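Local coordinates for protein leucine aminopeptidase (Parabacteroides distasonis, PDB 3TC8) that is probably a zinc-dependent exopeptidase of peptidase family M28 with aminopeptidase activity, at residues G204-F209 with Y235-I240. Numbering follows the deposited sequence.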
loop_
_atom_site.group_PDB
_atom_site.type_symbol
_atom_site.label_atom_id
_atom_site.label_comp_id
_atom_site.label_asym_id
_atom_site.label_seq_id
_atom_site.Cartn_x
_atom_site.Cartn_y
_atom_site.Cartn_z
ATOM N N GLY A 204 -7.450 9.078 -3.746
ATOM C CA GLY A 204 -7.675 10.316 -4.465
ATOM C C GLY A 204 -9.076 10.435 -5.012
ATOM O O GLY A 204 -9.637 9.473 -5.547
ATOM N N LYS A 205 -9.635 11.643 -4.965
ATOM C CA LYS A 205 -10.930 11.911 -5.558
ATOM C C LYS A 205 -10.929 11.451 -7.013
ATOM O O LYS A 205 -9.989 11.782 -7.759
ATOM C CB LYS A 205 -11.275 13.389 -5.472
ATOM C CG LYS A 205 -12.705 13.692 -5.839
ATOM C CD LYS A 205 -12.998 15.191 -5.788
ATOM C CE LYS A 205 -14.330 15.520 -6.382
ATOM N NZ LYS A 205 -15.378 14.900 -5.548
ATOM N N ASN A 206 -11.939 10.679 -7.430
ATOM C CA ASN A 206 -12.064 10.228 -8.827
ATOM C C ASN A 206 -10.864 9.405 -9.351
ATOM O O ASN A 206 -10.600 9.363 -10.545
ATOM C CB ASN A 206 -12.400 11.378 -9.733
ATOM C CG ASN A 206 -13.724 12.021 -9.385
ATOM O OD1 ASN A 206 -14.724 11.337 -9.095
ATOM N ND2 ASN A 206 -13.768 13.345 -9.451
ATOM N N ALA A 207 -10.223 8.669 -8.452
ATOM C CA ALA A 207 -9.152 7.758 -8.826
ATOM C C ALA A 207 -9.683 6.758 -9.858
ATOM O O ALA A 207 -10.866 6.364 -9.835
ATOM C CB ALA A 207 -8.616 7.001 -7.615
ATOM N N THR A 208 -8.784 6.273 -10.700
ATOM C CA THR A 208 -9.075 5.258 -11.692
ATOM C C THR A 208 -8.068 4.133 -11.582
ATOM O O THR A 208 -6.893 4.335 -11.868
ATOM C CB THR A 208 -9.117 5.860 -13.095
ATOM O OG1 THR A 208 -7.921 6.577 -13.397
ATOM C CG2 THR A 208 -10.310 6.780 -13.274
ATOM N N PHE A 209 -8.562 2.957 -11.200
ATOM C CA PHE A 209 -7.752 1.774 -11.046
ATOM C C PHE A 209 -7.884 0.920 -12.302
ATOM O O PHE A 209 -8.953 0.351 -12.576
ATOM C CB PHE A 209 -8.188 0.945 -9.826
ATOM C CG PHE A 209 -8.382 1.761 -8.562
ATOM C CD1 PHE A 209 -7.450 2.676 -8.118
ATOM C CD2 PHE A 209 -9.526 1.578 -7.785
ATOM C CE1 PHE A 209 -7.625 3.397 -6.957
ATOM C CE2 PHE A 209 -9.695 2.288 -6.609
ATOM C CZ PHE A 209 -8.772 3.200 -6.196
ATOM N N TYR A 235 -18.908 -0.330 -8.210
ATOM C CA TYR A 235 -17.699 0.512 -8.172
ATOM C C TYR A 235 -16.921 0.492 -9.459
ATOM O O TYR A 235 -15.728 0.808 -9.500
ATOM C CB TYR A 235 -16.810 0.088 -7.022
ATOM C CG TYR A 235 -17.474 0.201 -5.651
ATOM C CD1 TYR A 235 -18.023 1.376 -5.222
ATOM C CD2 TYR A 235 -17.507 -0.885 -4.771
ATOM C CE1 TYR A 235 -18.632 1.489 -3.968
ATOM C CE2 TYR A 235 -18.120 -0.797 -3.535
ATOM C CZ TYR A 235 -18.681 0.392 -3.140
ATOM O OH TYR A 235 -19.306 0.433 -1.920
ATOM N N GLY A 236 -17.587 0.205 -10.574
ATOM C CA GLY A 236 -16.924 0.223 -11.871
ATOM C C GLY A 236 -16.424 1.549 -12.350
ATOM O O GLY A 236 -15.554 1.584 -13.214
ATOM N N LYS A 237 -16.881 2.659 -11.772
ATOM C CA LYS A 237 -16.297 3.966 -12.151
ATOM C C LYS A 237 -14.907 4.168 -11.564
ATOM O O LYS A 237 -14.171 5.029 -12.018
ATOM C CB LYS A 237 -17.184 5.117 -11.797
ATOM C CG LYS A 237 -17.294 5.426 -10.381
ATOM C CD LYS A 237 -18.514 6.317 -10.177
ATOM C CE LYS A 237 -18.551 6.943 -8.798
ATOM N NZ LYS A 237 -17.689 8.148 -8.771
ATOM N N TYR A 238 -14.561 3.363 -10.562
ATOM C CA TYR A 238 -13.231 3.313 -9.995
ATOM C C TYR A 238 -12.391 2.184 -10.551
ATOM O O TYR A 238 -11.239 2.395 -10.898
ATOM C CB TYR A 238 -13.275 3.207 -8.455
ATOM C CG TYR A 238 -13.899 4.399 -7.794
ATOM C CD1 TYR A 238 -13.159 5.559 -7.585
ATOM C CD2 TYR A 238 -15.236 4.418 -7.469
ATOM C CE1 TYR A 238 -13.752 6.676 -7.003
ATOM C CE2 TYR A 238 -15.823 5.536 -6.891
ATOM C CZ TYR A 238 -15.094 6.666 -6.699
ATOM O OH TYR A 238 -15.705 7.772 -6.140
ATOM N N PHE A 239 -12.940 0.969 -10.601
ATOM C CA PHE A 239 -12.240 -0.181 -11.148
ATOM C C PHE A 239 -12.538 -0.292 -12.618
ATOM O O PHE A 239 -13.495 -0.951 -13.032
ATOM C CB PHE A 239 -12.632 -1.446 -10.385
ATOM C CG PHE A 239 -12.076 -1.498 -8.988
ATOM C CD1 PHE A 239 -12.702 -0.853 -7.926
ATOM C CD2 PHE A 239 -10.943 -2.244 -8.697
ATOM C CE1 PHE A 239 -12.187 -0.900 -6.642
ATOM C CE2 PHE A 239 -10.436 -2.297 -7.441
ATOM C CZ PHE A 239 -11.060 -1.638 -6.428
ATOM N N ILE A 240 -11.693 0.338 -13.407
ATOM C CA ILE A 240 -11.923 0.488 -14.864
ATOM C C ILE A 240 -11.614 -0.845 -15.534
ATOM O O ILE A 240 -10.553 -1.437 -15.281
ATOM C CB ILE A 240 -11.023 1.571 -15.465
ATOM C CG1 ILE A 240 -11.115 2.878 -14.664
ATOM C CG2 ILE A 240 -11.388 1.793 -16.926
ATOM C CD1 ILE A 240 -12.508 3.472 -14.516
HETATM O O HOH W 1 -14.173 9.939 -5.634
HETATM O O HOH W 2 -15.481 8.663 -9.898
HETATM O O HOH W 3 -13.214 7.348 -10.883
#
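The edge of the F209 ring points into the face of F239, where F209 CD2 stands 3.7 Å above the plane of the F239 ring, over its centre, with the two planes at 66°: a T-shaped pair. The edge of F239 meets the carbonyl oxygen of Y235 in its plane, and W227 of helix 213-233 makes another edge-to-face pair with F239. The rings sit on one face of a parallel beta bridge between short strands 209-211 and 239-240, which helix 213-233 connects as a beta-alpha-beta crossover. Flat, apolar phenylalanines suit this face, where both also pack against I265 of strand 262-266. F209 CG is anti to the carbonyl carbon and beside the backbone N (chi1 -48°), which brings CE2 to 4.1 Å from Y238 CB. An alanine in place of F239 would remove the face that receives F209 CD2, and would probably leave a gap between I265 and W227. The bridge itself is two backbone bonds: F209 N to Y238 O, nearly straight at 166°, and I240 N to F209 O, more bent. Branched T208 and I240 touch beside it through CB and CG1, while T208 OG1 turns to the carbonyl of Y268. Tyrosine suits position 238 because its ring packs on T294 and A297 of helix 292-308 while its hydroxyl reaches a bridging water: Y238 OH lies 2.7 Å from a water that accepts the N-H of N206.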